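Local coordinates for protein 11S globulin (PDB 5WXU) that is a hexameric 11S seed globulin that binds the plant hormone auxin and probably serves as a storage protein, at residues Gln195-Lys207 against Lys247-Val259. Residues are numbered along the deposited sequence; the frame is centred on the assembly and turned at random.
Sequences QNLRRYFLGGNQK and KLQSENDFRGYMV. With PO4 (phosphate ion), chain N.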
ATOM      1  N   GLN B 195      25.410   5.981  13.578  1.00 16.07           N
ATOM      2  CA  GLN B 195      26.002   5.329  12.425  1.00 16.98           C
ATOM      3  C   GLN B 195      27.250   4.509  12.770  1.00 17.99           C
ATOM      4  O   GLN B 195      28.352   4.738  12.209  1.00 20.02           O
ATOM      5  CB  GLN B 195      26.298   6.388  11.335  1.00 17.40           C
ATOM      6  CG  GLN B 195      25.062   7.184  10.930  1.00 16.85           C
ATOM      7  CD  GLN B 195      23.979   6.238  10.421  1.00 19.20           C
ATOM      8  OE1 GLN B 195      24.159   5.613   9.406  1.00 17.46           O
ATOM      9  NE2 GLN B 195      22.910   6.072  11.176  1.00 20.13           N
ATOM     10  N   ASN B 196      27.060   3.556  13.664  1.00 19.79           N
ATOM     11  CA  ASN B 196      28.122   2.658  14.148  1.00 17.88           C
ATOM     12  C   ASN B 196      27.474   1.324  14.394  1.00 19.05           C
ATOM     13  O   ASN B 196      26.346   1.264  14.904  1.00 19.11           O
ATOM     14  CB  ASN B 196      28.753   3.153  15.458  1.00 19.20           C
ATOM     15  CG  ASN B 196      29.402   4.516  15.318  1.00 23.42           C
ATOM     16  OD1 ASN B 196      28.780   5.568  15.669  1.00 24.84           O
ATOM     17  ND2 ASN B 196      30.589   4.543  14.715  1.00 18.28           N
ATOM     18  N   LEU B 197      28.166   0.233  14.017  1.00 17.37           N
ATOM     19  CA  LEU B 197      27.616  -1.083  14.259  1.00 17.30           C
ATOM     20  C   LEU B 197      27.784  -1.564  15.692  1.00 20.30           C
ATOM     21  O   LEU B 197      28.922  -1.500  16.235  1.00 19.69           O
ATOM     22  CB  LEU B 197      28.286  -2.090  13.313  1.00 17.94           C
ATOM     23  CG  LEU B 197      27.812  -3.511  13.366  1.00 20.93           C
ATOM     24  CD1 LEU B 197      26.350  -3.609  12.924  1.00 20.31           C
ATOM     25  CD2 LEU B 197      28.684  -4.396  12.467  1.00 23.00           C
ATOM     26  N   ARG B 198      26.716  -2.133  16.239  1.00 18.61           N
ATOM     27  CA  ARG B 198      26.719  -2.907  17.452  1.00 19.12           C
ATOM     28  C   ARG B 198      26.570  -4.353  17.166  1.00 19.35           C
ATOM     29  O   ARG B 198      25.750  -4.772  16.306  1.00 18.23           O
ATOM     30  CB  ARG B 198      25.558  -2.545  18.397  1.00 20.23           C
ATOM     31  CG  ARG B 198      25.691  -1.278  19.192  1.00 21.22           C
ATOM     32  CD  ARG B 198      25.408  -0.058  18.425  1.00 23.18           C
ATOM     33  NE  ARG B 198      25.269   1.146  19.267  1.00 20.38           N
ATOM     34  CZ  ARG B 198      25.352   2.339  18.756  1.00 19.52           C
ATOM     35  NH1 ARG B 198      25.574   2.485  17.470  1.00 19.26           N
ATOM     36  NH2 ARG B 198      25.262   3.410  19.520  1.00 19.19           N
ATOM     37  N   ARG B 199      27.378  -5.185  17.856  1.00 18.36           N
ATOM     38  CA  ARG B 199      27.207  -6.627  17.812  1.00 21.05           C
ATOM     39  C   ARG B 199      26.980  -7.160  19.186  1.00 20.69           C
ATOM     40  O   ARG B 199      27.877  -7.164  20.005  1.00 20.68           O
ATOM     41  CB  ARG B 199      28.413  -7.362  17.179  1.00 20.91           C
ATOM     42  CG  ARG B 199      28.808  -6.795  15.794  1.00 23.84           C
ATOM     43  CD  ARG B 199      30.041  -7.525  15.240  1.00 29.74           C
ATOM     44  NE  ARG B 199      30.876  -6.654  14.422  1.00 30.99           N
ATOM     45  CZ  ARG B 199      31.218  -6.891  13.164  1.00 32.31           C
ATOM     46  NH1 ARG B 199      30.772  -7.970  12.491  1.00 31.98           N
ATOM     47  NH2 ARG B 199      31.996  -5.995  12.563  1.00 35.39           N
ATOM     48  N   TYR B 200      25.758  -7.637  19.422  1.00 18.38           N
ATOM     49  CA  TYR B 200      25.307  -8.047  20.727  1.00 18.92           C
ATOM     50  C   TYR B 200      25.209  -9.546  20.691  1.00 18.89           C
ATOM     51  O   TYR B 200      24.344 -10.089  20.069  1.00 19.15           O
ATOM     52  CB  TYR B 200      23.985  -7.360  21.119  1.00 21.31           C
ATOM     53  CG  TYR B 200      24.168  -5.878  21.555  1.00 24.58           C
ATOM     54  CD1 TYR B 200      25.426  -5.217  21.486  1.00 30.10           C
ATOM     55  CD2 TYR B 200      23.144  -5.166  22.073  1.00 28.40           C
ATOM     56  CE1 TYR B 200      25.568  -3.887  21.849  1.00 31.49           C
ATOM     57  CE2 TYR B 200      23.265  -3.817  22.406  1.00 31.12           C
ATOM     58  CZ  TYR B 200      24.467  -3.171  22.332  1.00 32.38           C
ATOM     59  OH  TYR B 200      24.598  -1.830  22.763  1.00 29.71           O
ATOM     60  N   PHE B 201      26.042 -10.227  21.495  1.00 17.67           N
ATOM     61  CA  PHE B 201      26.148 -11.642  21.504  1.00 17.46           C
ATOM     62  C   PHE B 201      25.489 -12.282  22.735  1.00 16.30           C
ATOM     63  O   PHE B 201      25.517 -11.709  23.828  1.00 20.37           O
ATOM     64  CB  PHE B 201      27.657 -12.038  21.432  1.00 16.95           C
ATOM     65  CG  PHE B 201      28.270 -11.932  20.089  1.00 16.70           C
ATOM     66  CD1 PHE B 201      28.844 -10.781  19.710  1.00 16.84           C
ATOM     67  CD2 PHE B 201      28.253 -13.004  19.172  1.00 17.99           C
ATOM     68  CE1 PHE B 201      29.413 -10.653  18.466  1.00 19.00           C
ATOM     69  CE2 PHE B 201      28.776 -12.870  17.918  1.00 16.76           C
ATOM     70  CZ  PHE B 201      29.395 -11.692  17.587  1.00 16.70           C
ATOM     71  N   LEU B 202      24.818 -13.398  22.529  1.00 17.76           N
ATOM     72  CA  LEU B 202      24.190 -14.203  23.624  1.00 18.94           C
ATOM     73  C   LEU B 202      25.200 -15.282  24.017  1.00 20.75           C
ATOM     74  O   LEU B 202      25.134 -16.423  23.596  1.00 19.87           O
ATOM     75  CB  LEU B 202      22.906 -14.808  23.205  1.00 17.83           C
ATOM     76  CG  LEU B 202      21.759 -13.778  23.080  1.00 21.01           C
ATOM     77  CD1 LEU B 202      21.934 -12.709  22.048  1.00 24.55           C
ATOM     78  CD2 LEU B 202      20.474 -14.557  22.856  1.00 21.51           C
ATOM     79  N   GLY B 203      26.140 -14.862  24.835  1.00 22.86           N
ATOM     80  CA  GLY B 203      27.327 -15.627  25.054  1.00 22.46           C
ATOM     81  C   GLY B 203      28.585 -15.064  24.521  1.00 21.14           C
ATOM     82  O   GLY B 203      28.662 -14.046  23.843  1.00 20.17           O
ATOM     83  N   GLY B 204      29.675 -15.816  24.798  1.00 22.86           N
ATOM     84  CA  GLY B 204      30.984 -15.441  24.331  1.00 22.28           C
ATOM     85  C   GLY B 204      31.801 -14.599  25.254  1.00 24.97           C
ATOM     86  O   GLY B 204      31.270 -13.979  26.157  1.00 24.63           O
ATOM     87  N   ASN B 205      33.109 -14.546  24.986  1.00 24.05           N
ATOM     88  CA  ASN B 205      34.016 -13.673  25.694  1.00 28.93           C
ATOM     89  C   ASN B 205      35.278 -13.507  24.848  1.00 37.16           C
ATOM     90  O   ASN B 205      35.522 -14.374  24.028  1.00 38.66           O
ATOM     91  CB  ASN B 205      34.353 -14.387  26.991  1.00 31.00           C
ATOM     92  CG  ASN B 205      34.654 -13.456  28.132  1.00 34.16           C
ATOM     93  OD1 ASN B 205      34.737 -12.219  27.991  1.00 27.44           O
ATOM     94  ND2 ASN B 205      34.780 -14.058  29.307  1.00 37.46           N
ATOM     95  N   GLN B 206      36.068 -12.453  25.067  1.00 38.32           N
ATOM     96  CA  GLN B 206      37.405 -12.254  24.442  1.00 46.53           C
ATOM     97  C   GLN B 206      38.201 -13.550  24.416  1.00 46.47           C
ATOM     98  O   GLN B 206      38.176 -14.262  25.391  1.00 52.01           O
ATOM     99  CB  GLN B 206      38.242 -11.217  25.242  1.00 53.01           C
ATOM    100  CG  GLN B 206      38.313 -11.458  26.774  1.00 57.00           C
ATOM    101  CD  GLN B 206      39.731 -11.334  27.407  1.00 67.73           C
ATOM    102  OE1 GLN B 206      40.656 -12.097  27.074  1.00 73.86           O
ATOM    103  NE2 GLN B 206      39.883 -10.399  28.369  1.00 63.51           N
ATOM    104  N   LYS B 207      38.887 -13.866  23.311  1.00 52.35           N
ATOM    105  CA  LYS B 207      39.897 -14.952  23.291  1.00 50.99           C
ATOM    106  C   LYS B 207      41.206 -14.416  23.841  1.00 56.02           C
ATOM    107  O   LYS B 207      41.835 -15.058  24.673  1.00 61.23           O
ATOM    108  CB  LYS B 207      40.110 -15.499  21.859  1.00 51.95           C
ATOM    109  CG  LYS B 207      40.789 -16.871  21.752  1.00 50.00           C
ATOM    110  CD  LYS B 207      41.478 -17.042  20.409  1.00 46.72           C
ATOM    111  CE  LYS B 207      42.013 -18.447  20.144  1.00 56.45           C
ATOM    112  NZ  LYS B 207      42.061 -19.422  21.287  1.00 58.09           N
ATOM    113  N   LYS B 247      27.843 -19.014  33.811  1.00 25.46           N
ATOM    114  CA  LYS B 247      28.196 -19.693  32.561  1.00 26.01           C
ATOM    115  C   LYS B 247      27.664 -18.920  31.318  1.00 25.64           C
ATOM    116  O   LYS B 247      28.389 -18.853  30.295  1.00 25.63           O
ATOM    117  CB  LYS B 247      27.704 -21.128  32.562  1.00 30.12           C
ATOM    118  CG  LYS B 247      28.391 -21.999  33.640  1.00 34.45           C
ATOM    119  CD  LYS B 247      27.825 -23.424  33.740  1.00 37.33           C
ATOM    120  CE  LYS B 247      28.575 -24.171  34.865  1.00 50.75           C
ATOM    121  NZ  LYS B 247      27.857 -25.394  35.320  1.00 54.13           N
ATOM    122  N   LEU B 248      26.435 -18.342  31.403  1.00 25.73           N
ATOM    123  CA  LEU B 248      25.973 -17.443  30.306  1.00 24.07           C
ATOM    124  C   LEU B 248      26.896 -16.266  30.102  1.00 23.44           C
ATOM    125  O   LEU B 248      27.172 -15.825  28.952  1.00 24.58           O
ATOM    126  CB  LEU B 248      24.557 -16.935  30.514  1.00 24.65           C
ATOM    127  CG  LEU B 248      23.430 -17.841  30.040  1.00 24.43           C
ATOM    128  CD1 LEU B 248      23.370 -19.112  30.792  1.00 23.68           C
ATOM    129  CD2 LEU B 248      22.069 -17.130  30.193  1.00 27.16           C
ATOM    130  N   GLN B 249      27.409 -15.754  31.218  1.00 23.38           N
ATOM    131  CA  GLN B 249      28.348 -14.616  31.224  1.00 23.64           C
ATOM    132  C   GLN B 249      29.746 -15.010  30.827  1.00 26.01           C
ATOM    133  O   GLN B 249      30.578 -14.148  30.618  1.00 26.44           O
ATOM    134  CB  GLN B 249      28.361 -13.887  32.596  1.00 23.90           C
ATOM    135  CG  GLN B 249      26.979 -13.404  33.013  1.00 25.86           C
ATOM    136  CD  GLN B 249      27.005 -12.671  34.339  1.00 30.13           C
ATOM    137  OE1 GLN B 249      27.533 -13.172  35.322  1.00 28.63           O
ATOM    138  NE2 GLN B 249      26.457 -11.453  34.355  1.00 30.65           N
ATOM    139  N   SER B 250      29.971 -16.310  30.711  1.00 26.53           N
ATOM    140  CA  SER B 250      31.184 -16.855  30.114  1.00 29.74           C
ATOM    141  C   SER B 250      32.359 -16.535  30.969  1.00 31.94           C
ATOM    142  O   SER B 250      33.419 -16.319  30.463  1.00 30.55           O
ATOM    143  CB  SER B 250      31.439 -16.306  28.699  1.00 26.74           C
ATOM    144  OG  SER B 250      32.362 -17.129  27.952  1.00 29.41           O
ATOM    145  N   GLU B 251      32.183 -16.444  32.269  1.00 43.97           N
ATOM    146  CA  GLU B 251      33.348 -16.133  33.063  1.00 49.42           C
ATOM    147  C   GLU B 251      34.249 -17.401  33.046  1.00 43.00           C
ATOM    148  O   GLU B 251      33.772 -18.597  32.941  1.00 33.78           O
ATOM    149  CB  GLU B 251      33.014 -15.455  34.425  1.00 62.46           C
ATOM    150  CG  GLU B 251      33.180 -13.880  34.443  1.00 63.77           C
ATOM    151  CD  GLU B 251      33.268 -13.161  33.052  1.00 67.09           C
ATOM    152  OE1 GLU B 251      34.339 -13.240  32.366  1.00 63.30           O
ATOM    153  OE2 GLU B 251      32.293 -12.463  32.646  1.00 58.92           O
ATOM    154  N   ASN B 252      35.538 -17.090  32.982  1.00 41.80           N
ATOM    155  CA  ASN B 252      36.592 -18.080  32.821  1.00 43.63           C
ATOM    156  C   ASN B 252      36.467 -18.904  31.550  1.00 41.47           C
ATOM    157  O   ASN B 252      36.924 -20.034  31.535  1.00 43.56           O
ATOM    158  CB  ASN B 252      36.656 -19.023  34.030  1.00 43.58           C
ATOM    159  CG  ASN B 252      36.719 -18.268  35.343  1.00 46.14           C
ATOM    160  OD1 ASN B 252      37.468 -17.280  35.467  1.00 50.77           O
ATOM    161  ND2 ASN B 252      35.903 -18.700  36.321  1.00 42.61           N
ATOM    162  N   ASP B 253      35.834 -18.359  30.496  1.00 35.07           N
ATOM    163  CA  ASP B 253      35.636 -19.091  29.230  1.00 32.55           C
ATOM    164  C   ASP B 253      36.017 -18.071  28.176  1.00 33.77           C
ATOM    165  O   ASP B 253      35.239 -17.144  27.915  1.00 41.13           O
ATOM    166  CB  ASP B 253      34.178 -19.599  29.175  1.00 35.18           C
ATOM    167  CG  ASP B 253      33.751 -20.174  27.803  1.00 40.01           C
ATOM    168  OD1 ASP B 253      34.589 -20.250  26.862  1.00 37.12           O
ATOM    169  OD2 ASP B 253      32.546 -20.571  27.702  1.00 39.20           O
ATOM    170  N   PHE B 254      37.224 -18.205  27.611  1.00 31.15           N
ATOM    171  CA  PHE B 254      37.826 -17.297  26.662  1.00 34.02           C
ATOM    172  C   PHE B 254      38.049 -17.947  25.279  1.00 31.46           C
ATOM    173  O   PHE B 254      39.150 -17.939  24.726  1.00 31.83           O
ATOM    174  CB  PHE B 254      39.161 -16.788  27.231  1.00 40.34           C
ATOM    175  CG  PHE B 254      39.022 -16.195  28.610  1.00 44.22           C
ATOM    176  CD1 PHE B 254      38.363 -14.974  28.790  1.00 44.38           C
ATOM    177  CD2 PHE B 254      39.487 -16.894  29.742  1.00 46.50           C
ATOM    178  CE1 PHE B 254      38.193 -14.423  30.058  1.00 45.10           C
ATOM    179  CE2 PHE B 254      39.336 -16.352  31.003  1.00 44.45           C
ATOM    180  CZ  PHE B 254      38.677 -15.121  31.167  1.00 46.48           C
ATOM    181  N   ARG B 255      36.971 -18.455  24.702  1.00 26.73           N
ATOM    182  CA  ARG B 255      37.014 -19.042  23.345  1.00 25.82           C
ATOM    183  C   ARG B 255      36.701 -18.048  22.222  1.00 25.24           C
ATOM    184  O   ARG B 255      36.738 -18.410  21.033  1.00 29.24           O
ATOM    185  CB  ARG B 255      36.058 -20.201  23.290  1.00 24.68           C
ATOM    186  CG  ARG B 255      36.517 -21.382  24.164  1.00 26.40           C
ATOM    187  CD  ARG B 255      35.546 -22.493  24.203  1.00 27.31           C
ATOM    188  NE  ARG B 255      34.257 -22.068  24.769  1.00 27.00           N
ATOM    189  CZ  ARG B 255      33.090 -22.673  24.573  1.00 25.18           C
ATOM    190  NH1 ARG B 255      32.967 -23.780  23.841  1.00 26.78           N
ATOM    191  NH2 ARG B 255      32.023 -22.157  25.111  1.00 28.32           N
ATOM    192  N   GLY B 256      36.406 -16.814  22.558  1.00 25.55           N
ATOM    193  CA  GLY B 256      36.002 -15.858  21.543  1.00 25.25           C
ATOM    194  C   GLY B 256      34.541 -16.143  21.198  1.00 26.90           C
ATOM    195  O   GLY B 256      33.742 -16.607  22.025  1.00 24.75           O
ATOM    196  N   TYR B 257      34.185 -15.825  19.961  1.00 22.55           N
ATOM    197  CA  TYR B 257      32.760 -15.865  19.573  1.00 21.55           C
ATOM    198  C   TYR B 257      32.475 -16.858  18.487  1.00 21.49           C
ATOM    199  O   TYR B 257      31.391 -16.869  17.889  1.00 19.35           O
ATOM    200  CB  TYR B 257      32.331 -14.446  19.161  1.00 21.67           C
ATOM    201  CG  TYR B 257      32.428 -13.473  20.289  1.00 20.91           C
ATOM    202  CD1 TYR B 257      33.582 -12.792  20.559  1.00 23.21           C
ATOM    203  CD2 TYR B 257      31.368 -13.306  21.141  1.00 20.66           C
ATOM    204  CE1 TYR B 257      33.644 -11.964  21.672  1.00 24.45           C
ATOM    205  CE2 TYR B 257      31.407 -12.444  22.205  1.00 20.18           C
ATOM    206  CZ  TYR B 257      32.537 -11.752  22.451  1.00 25.26           C
ATOM    207  OH  TYR B 257      32.524 -10.914  23.559  1.00 25.26           O
ATOM    208  N   MET B 258      33.440 -17.742  18.208  1.00 21.01           N
ATOM    209  CA  MET B 258      33.216 -18.914  17.386  1.00 19.42           C
ATOM    210  C   MET B 258      33.856 -20.069  18.154  1.00 19.90           C
ATOM    211  O   MET B 258      35.050 -19.965  18.484  1.00 20.76           O
ATOM    212  CB  MET B 258      33.858 -18.826  16.001  1.00 22.36           C
ATOM    213  CG  MET B 258      33.450 -17.659  15.129  1.00 23.06           C
ATOM    214  SD  MET B 258      34.375 -17.687  13.604  1.00 22.34           S
ATOM    215  CE  MET B 258      33.867 -16.157  12.787  1.00 24.76           C
ATOM    216  N   VAL B 259      33.059 -21.040  18.534  1.00 20.09           N
ATOM    217  CA  VAL B 259      33.523 -22.178  19.362  1.00 21.03           C
ATOM    218  C   VAL B 259      33.463 -23.510  18.633  1.00 23.82           C
ATOM    219  O   VAL B 259      32.559 -23.804  17.814  1.00 24.54           O
ATOM    220  CB  VAL B 259      32.748 -22.264  20.650  1.00 20.80           C
ATOM    221  CG1 VAL B 259      32.838 -20.938  21.393  1.00 24.15           C
ATOM    222  CG2 VAL B 259      31.291 -22.685  20.449  1.00 22.38           C
TER
HETATM  223  P   PO4 N 501      27.371 -10.285  13.179  1.00 44.29           P
HETATM  224  O1  PO4 N 501      27.040  -9.928  14.715  1.00 26.75           O
HETATM  225  O2  PO4 N 501      26.742 -11.485  12.490  1.00 45.13           O
HETATM  226  O3  PO4 N 501      26.670  -9.231  12.312  1.00 48.11           O
HETATM  227  O4  PO4 N 501      28.812 -10.044  12.726  1.00 35.10           O
HETATM  228  O   HOH W   1      30.973 -18.451  25.560  1.00 40.78           O
HETATM  229  O   HOH W   2      34.020 -17.589  24.511  1.00 30.22           O
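Phe201 and Tyr257 both swing CG opposite the carbonyl carbon (chi1 -78° and -63°), which brings Tyr257 CD2 over one face of the Phe201 ring, 3.5 Å from Phe201 CG; the two rings meet obliquely. Asn205 N sits above a face of the tyrosine, near its rim, and Gly204 passes with its CA 3.7 Å from Tyr257 CE2, where a CB would clash with CD2. Beyond the rings, the Asn205 amide reaches into the turn 250-253. Its ND2 gives a bent bond to Ser250 O (2.9 Å), from the face of that carbonyl opposite the one used by Asp253 N, and another to Glu251 OE1 (3.2 Å), entering from above the carboxylate plane. Glu251 also pairs with Lys372 of a neighbouring subunit, while Gln227 NE2 donates to Asn205 OD1, fixing which way the amide faces. A leucine in place of Asn205 would probably cost Ser250 O its side-chain donor and leave Gln227 NE2 without this acceptor. Water 1 links Ser250 OG to Gly204 N, weakly at the latter. What the amide grips is the turn after helix 242-248: a Schellman motif at Ser250, where a type II turn also begins, as the helical extension returns to the N-terminal cupin barrel of an 11S globulin.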